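Local coordinates for C381 turret protein (Sulfolobus turreted icosahedral virus, PDB 4IND), which forms the turrets of the virus capsid as a five-chain assembly, each chain folding into three jelly-roll domains, at residues Y18-S23 against L141-E146; R83-N88 against E115-D120; K300-S305 against I367-V372. All coordinates share one frame; numbering follows the deposited sequence.

All three contacts pair antiparallel strands within jelly-roll sheets. Contacts 1 and 2 belong to one sheet of the first domain: contact 1 joins strand 19-21, outermost within the chain, to strand 138-147, contact 2 joins strand 78-88 to 114-124, outermost on the other side, and Ser144 N bonds to Arg83 O where the two meet. Both are largely buried and turn a charged face to a second subunit. Contact 3 lies in the third domain, its centre about 60 Å from that of contact 1; it is partly buried, one face aliphatic, the other mixing hydroxyl, aromatic and aliphatic residues. It meets the second subunit too, with a mainly aromatic and aliphatic surface.

Contact 1: residues Y18-S23 against L141-E146; sequences YYYKLS and LEFSLE
Tyr19 reaches across to Glu142 and donates its phenol hydrogen to the carboxylate, with OH only 2.5 Å from OE2, a very short bond. The acceptor oxygen lies at the tyrosine ring's edge, the carboxylate plane turned 77° from the ring. A chi1 of 176°, which sets CG opposite the backbone N, carries the Tyr19 ring across toward strand 138-147, where its edge meets Ser144 CB, CD1 to CB 4.0 Å. Lys21 runs alongside Glu142 on the same face, CG to CG 4.0 Å; its long aliphatic chain suits this flank, and its ammonium goes on to Asp73 and Ala14 O of a second subunit. That subunit also supplies Glu74 N to Glu142 OE2, a second donor that should favour the charged carboxylate. On the other face Tyr20 and Phe143 lie side by side, CD2 to CD2 3.9 Å, and Tyr20 meets Phe31 edge-to-face.

Backbone bonds hold these pairs in register, among them Tyr20 N to Phe143 O at 2.8 Å. At the far end Leu141 O takes Leu22 N at 2.8 Å and a water that also donates to Ser23 OG, itself hydrogen-bonded to Asn13 O of the second subunit. Leu141 and Glu142 both face Lys85 in a classic beta bulge. This is the edge pairing of a first-domain jelly-roll sheet, ordered 19-21, 138-147, 78-88, with strands 52-60 and 67-71 packing against its side chains.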
# COMPACT_ATOMS: atom_id res chain seq x y z
N TYR A 18 -15.37 -2.31 -22.41
CA TYR A 18 -13.91 -2.40 -22.25
C TYR A 18 -13.32 -3.65 -22.88
O TYR A 18 -12.11 -3.81 -22.96
CB TYR A 18 -13.52 -2.28 -20.79
CG TYR A 18 -13.82 -0.91 -20.22
CD1 TYR A 18 -12.86 0.09 -20.24
CD2 TYR A 18 -15.07 -0.60 -19.70
CE1 TYR A 18 -13.13 1.35 -19.73
CE2 TYR A 18 -15.35 0.65 -19.20
CZ TYR A 18 -14.37 1.63 -19.21
OH TYR A 18 -14.63 2.87 -18.71
N TYR A 19 -14.19 -4.54 -23.33
CA TYR A 19 -13.76 -5.73 -24.03
C TYR A 19 -14.83 -6.17 -25.02
O TYR A 19 -16.02 -6.20 -24.68
CB TYR A 19 -13.47 -6.87 -23.07
CG TYR A 19 -13.13 -8.12 -23.84
CD1 TYR A 19 -11.86 -8.30 -24.37
CD2 TYR A 19 -14.07 -9.12 -24.05
CE1 TYR A 19 -11.53 -9.45 -25.09
CE2 TYR A 19 -13.76 -10.26 -24.78
CZ TYR A 19 -12.48 -10.42 -25.29
OH TYR A 19 -12.17 -11.55 -26.03
N TYR A 20 -14.40 -6.48 -26.25
CA TYR A 20 -15.28 -6.97 -27.30
C TYR A 20 -14.68 -8.24 -27.87
O TYR A 20 -13.50 -8.27 -28.21
CB TYR A 20 -15.36 -5.98 -28.46
CG TYR A 20 -15.94 -4.62 -28.15
CD1 TYR A 20 -17.28 -4.33 -28.43
CD2 TYR A 20 -15.14 -3.62 -27.62
CE1 TYR A 20 -17.82 -3.07 -28.15
CE2 TYR A 20 -15.65 -2.37 -27.31
CZ TYR A 20 -16.99 -2.09 -27.61
OH TYR A 20 -17.49 -0.86 -27.32
N LYS A 21 -15.48 -9.29 -27.99
CA LYS A 21 -15.09 -10.40 -28.85
C LYS A 21 -16.06 -10.33 -30.01
O LYS A 21 -17.25 -10.56 -29.84
CB LYS A 21 -15.20 -11.75 -28.14
CG LYS A 21 -14.59 -12.86 -29.02
CD LYS A 21 -14.39 -14.15 -28.26
CE LYS A 21 -13.64 -15.17 -29.13
NZ LYS A 21 -13.28 -16.41 -28.36
N LEU A 22 -15.56 -10.02 -31.20
CA LEU A 22 -16.45 -9.59 -32.29
C LEU A 22 -17.11 -10.74 -33.03
O LEU A 22 -17.97 -10.54 -33.90
CB LEU A 22 -15.71 -8.63 -33.22
CG LEU A 22 -15.27 -7.37 -32.47
CD1 LEU A 22 -14.39 -6.51 -33.36
CD2 LEU A 22 -16.49 -6.57 -31.99
N SER A 23 -16.75 -11.96 -32.63
CA SER A 23 -17.47 -13.14 -33.09
C SER A 23 -18.70 -13.43 -32.24
O SER A 23 -19.44 -14.39 -32.52
CB SER A 23 -16.53 -14.35 -33.10
OG SER A 23 -15.86 -14.45 -31.87
N LEU A 141 -10.96 -9.47 -34.58
CA LEU A 141 -11.49 -10.57 -33.76
C LEU A 141 -11.84 -10.14 -32.33
O LEU A 141 -12.86 -10.60 -31.77
CB LEU A 141 -10.52 -11.75 -33.70
CG LEU A 141 -9.91 -12.33 -34.98
CD1 LEU A 141 -9.44 -13.77 -34.75
CD2 LEU A 141 -10.86 -12.27 -36.13
N GLU A 142 -10.99 -9.31 -31.73
CA GLU A 142 -11.20 -8.87 -30.34
C GLU A 142 -10.67 -7.46 -30.18
O GLU A 142 -9.75 -7.07 -30.88
CB GLU A 142 -10.51 -9.78 -29.32
CG GLU A 142 -10.99 -11.22 -29.27
CD GLU A 142 -10.11 -12.10 -28.35
OE1 GLU A 142 -9.60 -13.14 -28.84
OE2 GLU A 142 -9.96 -11.78 -27.15
N PHE A 143 -11.25 -6.71 -29.26
CA PHE A 143 -10.77 -5.37 -28.96
C PHE A 143 -10.82 -5.24 -27.46
O PHE A 143 -11.89 -5.41 -26.86
CB PHE A 143 -11.63 -4.30 -29.62
CG PHE A 143 -11.12 -2.89 -29.43
CD1 PHE A 143 -10.17 -2.35 -30.28
CD2 PHE A 143 -11.59 -2.11 -28.37
CE1 PHE A 143 -9.70 -1.06 -30.10
CE2 PHE A 143 -11.14 -0.82 -28.17
CZ PHE A 143 -10.20 -0.28 -29.04
N SER A 144 -9.67 -4.93 -26.86
CA SER A 144 -9.49 -4.92 -25.40
C SER A 144 -8.90 -3.59 -24.93
O SER A 144 -7.90 -3.11 -25.45
CB SER A 144 -8.59 -6.08 -24.95
OG SER A 144 -8.17 -5.92 -23.59
N LEU A 145 -9.53 -3.01 -23.91
CA LEU A 145 -9.06 -1.79 -23.26
C LEU A 145 -8.80 -2.14 -21.82
O LEU A 145 -9.73 -2.51 -21.10
CB LEU A 145 -10.19 -0.74 -23.26
CG LEU A 145 -10.47 0.09 -24.49
CD1 LEU A 145 -11.91 0.66 -24.48
CD2 LEU A 145 -9.47 1.22 -24.53
N GLU A 146 -7.55 -2.05 -21.36
CA GLU A 146 -7.30 -2.34 -19.94
C GLU A 146 -6.35 -1.30 -19.39
O GLU A 146 -5.43 -0.87 -20.07
CB GLU A 146 -6.74 -3.77 -19.75
CG GLU A 146 -5.27 -3.93 -20.13
CD GLU A 146 -4.54 -5.04 -19.35
OE1 GLU A 146 -5.00 -6.21 -19.36
OE2 GLU A 146 -3.48 -4.74 -18.74
O HOH W 1 -12.88 -13.46 -32.19

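Contact 2: residues R83-N88 against E115-D120; sequences RIKVYN and EFEIYD
Lys85 turns its NZ to two neighbouring oxygens, Glu115 OE2 and Glu117 OE2, in a salt-bridge network. The two approaches differ: the Lys85 chain crosses Glu115 at about a right angle, NZ meeting OE2 at 3.2 Å from above the carboxylate plane, whereas it runs alongside Glu117, whose OE2 receives NZ at 2.6 Å nearly along its C-O axis. Bends at chi3 (-71°) and chi4 (-63°) curl the lysine's flexible chain back so that NZ can serve both acids, and Asp72 of a second subunit adds a further salt bridge. This gathering of acids beside one lysine probably stabilises its positive charge. Farther along the same face, Arg83 crosses Tyr119 at a slant, its CG 3.9 Å from Tyr119 CD1, and the guanidinium continues past to Leu75 O of that subunit.

These strands pair antiparallel at one side of a jelly-roll sheet, where 114-124 is the outermost strand within the chain. The reverse face is apolar and packs toward strand 130-134. There Ile84 and Ile118 cross at a slant, CB to CB 3.9 Å, and Val86 sends CG1 against Ile118 CD1 at 3.8 Å, the two side chains nearly perpendicular. Branched residues suit extended backbone and fill this interior layer. Val86 CG2 lies beside Phe116 CB, and Val86 N bonds to Phe116 O at 2.9 Å.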
# COMPACT_ATOMS: atom_id res chain seq x y z
N ARG A 83 -5.34 -3.80 -26.88
CA ARG A 83 -4.96 -4.93 -27.71
C ARG A 83 -6.07 -5.18 -28.72
O ARG A 83 -7.24 -5.32 -28.36
CB ARG A 83 -4.67 -6.17 -26.87
CG ARG A 83 -3.35 -6.08 -26.06
CD ARG A 83 -3.27 -7.16 -25.01
NE ARG A 83 -4.30 -6.98 -23.99
CZ ARG A 83 -4.76 -7.95 -23.21
NH1 ARG A 83 -4.28 -9.18 -23.32
NH2 ARG A 83 -5.70 -7.68 -22.32
N ILE A 84 -5.70 -5.22 -30.00
CA ILE A 84 -6.66 -5.59 -31.04
C ILE A 84 -6.20 -6.88 -31.70
O ILE A 84 -5.15 -6.89 -32.34
CB ILE A 84 -6.77 -4.51 -32.12
CG1 ILE A 84 -6.80 -3.11 -31.50
CG2 ILE A 84 -8.06 -4.74 -32.97
CD1 ILE A 84 -6.94 -1.96 -32.53
N LYS A 85 -6.97 -7.96 -31.56
CA LYS A 85 -6.60 -9.21 -32.23
C LYS A 85 -7.13 -9.15 -33.64
O LYS A 85 -8.34 -8.99 -33.86
CB LYS A 85 -7.18 -10.44 -31.53
CG LYS A 85 -6.66 -11.75 -32.16
CD LYS A 85 -7.29 -13.02 -31.55
CE LYS A 85 -6.80 -13.27 -30.14
NZ LYS A 85 -5.34 -13.53 -30.10
N VAL A 86 -6.23 -9.25 -34.61
CA VAL A 86 -6.69 -9.17 -36.01
C VAL A 86 -6.15 -10.34 -36.81
O VAL A 86 -5.24 -11.06 -36.36
CB VAL A 86 -6.27 -7.85 -36.71
CG1 VAL A 86 -6.81 -6.64 -35.97
CG2 VAL A 86 -4.76 -7.78 -36.83
N TYR A 87 -6.70 -10.55 -38.00
CA TYR A 87 -6.22 -11.56 -38.91
C TYR A 87 -6.20 -10.98 -40.32
O TYR A 87 -7.21 -10.45 -40.81
CB TYR A 87 -7.08 -12.84 -38.87
CG TYR A 87 -6.61 -13.88 -39.87
CD1 TYR A 87 -5.59 -14.75 -39.56
CD2 TYR A 87 -7.19 -13.97 -41.14
CE1 TYR A 87 -5.16 -15.70 -40.46
CE2 TYR A 87 -6.76 -14.92 -42.07
CZ TYR A 87 -5.73 -15.78 -41.72
OH TYR A 87 -5.27 -16.73 -42.61
N ASN A 88 -5.05 -11.05 -40.97
CA ASN A 88 -4.89 -10.46 -42.28
C ASN A 88 -5.29 -11.48 -43.33
O ASN A 88 -4.57 -12.45 -43.58
CB ASN A 88 -3.43 -10.02 -42.49
CG ASN A 88 -3.21 -9.40 -43.87
OD1 ASN A 88 -4.16 -9.11 -44.59
ND2 ASN A 88 -1.95 -9.18 -44.23
N GLU A 115 -2.57 -14.20 -38.12
CA GLU A 115 -3.11 -13.55 -36.93
C GLU A 115 -2.07 -12.55 -36.45
O GLU A 115 -0.87 -12.75 -36.66
CB GLU A 115 -3.37 -14.62 -35.87
CG GLU A 115 -4.06 -14.11 -34.61
CD GLU A 115 -3.10 -13.55 -33.58
OE1 GLU A 115 -1.88 -13.78 -33.69
OE2 GLU A 115 -3.57 -12.87 -32.64
N PHE A 116 -2.50 -11.48 -35.80
CA PHE A 116 -1.56 -10.47 -35.30
C PHE A 116 -2.18 -9.71 -34.15
O PHE A 116 -3.40 -9.48 -34.15
CB PHE A 116 -1.23 -9.49 -36.43
CG PHE A 116 -0.13 -8.51 -36.11
CD1 PHE A 116 1.19 -8.81 -36.43
CD2 PHE A 116 -0.41 -7.28 -35.55
CE1 PHE A 116 2.22 -7.90 -36.17
CE2 PHE A 116 0.60 -6.36 -35.28
CZ PHE A 116 1.92 -6.67 -35.59
N GLU A 117 -1.36 -9.31 -33.18
CA GLU A 117 -1.82 -8.52 -32.03
C GLU A 117 -1.37 -7.09 -32.22
O GLU A 117 -0.18 -6.79 -32.19
CB GLU A 117 -1.21 -9.05 -30.73
CG GLU A 117 -1.44 -10.53 -30.50
CD GLU A 117 -2.81 -10.77 -29.94
OE1 GLU A 117 -3.22 -9.96 -29.09
OE2 GLU A 117 -3.47 -11.75 -30.35
N ILE A 118 -2.31 -6.20 -32.44
CA ILE A 118 -2.01 -4.77 -32.48
C ILE A 118 -2.01 -4.25 -31.05
O ILE A 118 -3.03 -4.32 -30.38
CB ILE A 118 -3.09 -4.00 -33.29
CG1 ILE A 118 -3.04 -4.43 -34.78
CG2 ILE A 118 -2.90 -2.51 -33.18
CD1 ILE A 118 -4.20 -3.89 -35.60
N TYR A 119 -0.87 -3.72 -30.59
CA TYR A 119 -0.83 -3.10 -29.26
C TYR A 119 -0.92 -1.61 -29.43
O TYR A 119 -0.31 -1.04 -30.35
CB TYR A 119 0.48 -3.44 -28.53
CG TYR A 119 0.68 -4.91 -28.29
CD1 TYR A 119 0.39 -5.49 -27.06
CD2 TYR A 119 1.15 -5.72 -29.30
CE1 TYR A 119 0.57 -6.86 -26.85
CE2 TYR A 119 1.33 -7.07 -29.10
CZ TYR A 119 1.03 -7.63 -27.88
OH TYR A 119 1.22 -9.00 -27.72
N ASP A 120 -1.64 -0.94 -28.54
CA ASP A 120 -1.71 0.51 -28.61
C ASP A 120 -1.79 1.09 -27.22
O ASP A 120 -2.05 0.37 -26.23
CB ASP A 120 -2.92 0.94 -29.45
CG ASP A 120 -2.66 2.21 -30.23
OD1 ASP A 120 -1.80 3.01 -29.79
OD2 ASP A 120 -3.31 2.43 -31.29

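Contact 3: residues K300-S305 against I367-V372; sequences KYASVS and ITLILV
The ring of Tyr301 meets Ile370 CD1 at its edge, near the ring plane, with CE2 4.3 Å from that methyl; Val372 CG2 approaches the ring obliquely. Ser303, small enough to fit beside the isoleucine, puts its CB 3.6 Å from Ile370 CG1, a branch set between backbone N and carbonyl carbon (chi1 69°), while its OG turns to Ser338 O. On this face Pro341, Ala335 and Trp331 of a second subunit pack on Tyr301, Ile370 and Val372, respectively.

The opposite face is aliphatic. Leu369 CD1 touches Val304 CG2 at 3.8 Å. Val304 CG1 also meets Ile367 CB, and Ala302 CB lies near Leu371 CD1. Strands 311-319 and 283-289 of the facing sheet close over these residues, completing the sandwich of the jelly roll. At the start, Lys300 and Tyr301 both face Val372 in a classic beta bulge: Val372 O takes Lys300 N at 2.9 Å and Tyr301 N only weakly.

No salt bridge or side-chain hydrogen bond links the two segments, so their cohesion rests on regular backbone bonds and apolar contact, with the polar ends of Ser303 and Thr368 committed to other partners, Thr368 to Ser275.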
# COMPACT_ATOMS: atom_id res chain seq x y z
N LYS A 300 26.47 10.97 1.00
CA LYS A 300 26.43 10.43 2.35
C LYS A 300 27.50 11.04 3.25
O LYS A 300 27.31 11.18 4.46
CB LYS A 300 26.60 8.90 2.31
CG LYS A 300 25.63 8.19 1.40
CD LYS A 300 24.19 8.47 1.80
CE LYS A 300 23.83 7.79 3.11
NZ LYS A 300 22.36 7.86 3.38
N TYR A 301 28.63 11.39 2.67
CA TYR A 301 29.79 11.84 3.44
C TYR A 301 30.77 12.59 2.56
O TYR A 301 30.99 12.22 1.41
CB TYR A 301 30.50 10.63 4.04
CG TYR A 301 31.76 10.98 4.83
CD1 TYR A 301 31.68 11.46 6.13
CD2 TYR A 301 33.02 10.79 4.27
CE1 TYR A 301 32.85 11.76 6.86
CE2 TYR A 301 34.19 11.09 4.98
CZ TYR A 301 34.09 11.58 6.27
OH TYR A 301 35.24 11.87 6.99
N ALA A 302 31.35 13.65 3.10
CA ALA A 302 32.38 14.40 2.39
C ALA A 302 33.44 14.93 3.35
O ALA A 302 33.15 15.28 4.50
CB ALA A 302 31.78 15.54 1.58
N SER A 303 34.67 14.99 2.87
CA SER A 303 35.78 15.47 3.68
C SER A 303 36.80 16.13 2.78
O SER A 303 36.96 15.76 1.61
CB SER A 303 36.42 14.30 4.41
OG SER A 303 37.37 14.75 5.34
N VAL A 304 37.48 17.14 3.30
CA VAL A 304 38.54 17.81 2.54
C VAL A 304 39.81 17.81 3.37
O VAL A 304 39.79 18.18 4.54
CB VAL A 304 38.16 19.25 2.15
CG1 VAL A 304 39.33 19.95 1.47
CG2 VAL A 304 36.93 19.24 1.24
N SER A 305 40.91 17.37 2.76
CA SER A 305 42.21 17.43 3.42
C SER A 305 43.05 18.47 2.72
O SER A 305 42.85 18.75 1.53
CB SER A 305 42.90 16.07 3.38
OG SER A 305 43.08 15.64 2.05
N ILE A 367 44.15 20.97 -2.36
CA ILE A 367 43.23 20.32 -1.43
C ILE A 367 42.63 19.11 -2.11
O ILE A 367 42.55 19.04 -3.33
CB ILE A 367 42.10 21.26 -1.02
CG1 ILE A 367 41.35 21.74 -2.26
CG2 ILE A 367 42.66 22.46 -0.26
CD1 ILE A 367 40.16 22.61 -1.93
N THR A 368 42.22 18.14 -1.30
CA THR A 368 41.66 16.91 -1.84
C THR A 368 40.32 16.64 -1.20
O THR A 368 40.22 16.56 0.03
CB THR A 368 42.61 15.73 -1.60
OG1 THR A 368 43.84 15.97 -2.30
CG2 THR A 368 41.98 14.43 -2.12
N LEU A 369 39.30 16.52 -2.05
CA LEU A 369 37.96 16.21 -1.62
C LEU A 369 37.77 14.71 -1.71
O LEU A 369 38.15 14.09 -2.69
CB LEU A 369 36.95 16.90 -2.54
CG LEU A 369 35.49 16.51 -2.38
CD1 LEU A 369 34.97 16.99 -1.05
CD2 LEU A 369 34.62 17.06 -3.54
N ILE A 370 37.20 14.11 -0.67
CA ILE A 370 36.71 12.75 -0.78
C ILE A 370 35.21 12.80 -0.56
O ILE A 370 34.69 13.63 0.20
CB ILE A 370 37.39 11.78 0.20
CG1 ILE A 370 36.98 12.07 1.63
CG2 ILE A 370 38.90 11.83 0.07
CD1 ILE A 370 37.82 11.33 2.64
N LEU A 371 34.52 11.90 -1.24
CA LEU A 371 33.07 11.91 -1.26
C LEU A 371 32.58 10.47 -1.34
O LEU A 371 33.15 9.66 -2.08
CB LEU A 371 32.59 12.74 -2.45
CG LEU A 371 31.10 12.78 -2.76
CD1 LEU A 371 30.35 13.43 -1.61
CD2 LEU A 371 30.86 13.53 -4.06
N VAL A 372 31.58 10.14 -0.53
CA VAL A 372 30.88 8.87 -0.68
C VAL A 372 29.48 9.21 -1.14
O VAL A 372 28.80 10.03 -0.51
CB VAL A 372 30.80 8.10 0.65
CG1 VAL A 372 29.94 6.87 0.47
CG2 VAL A 372 32.21 7.72 1.10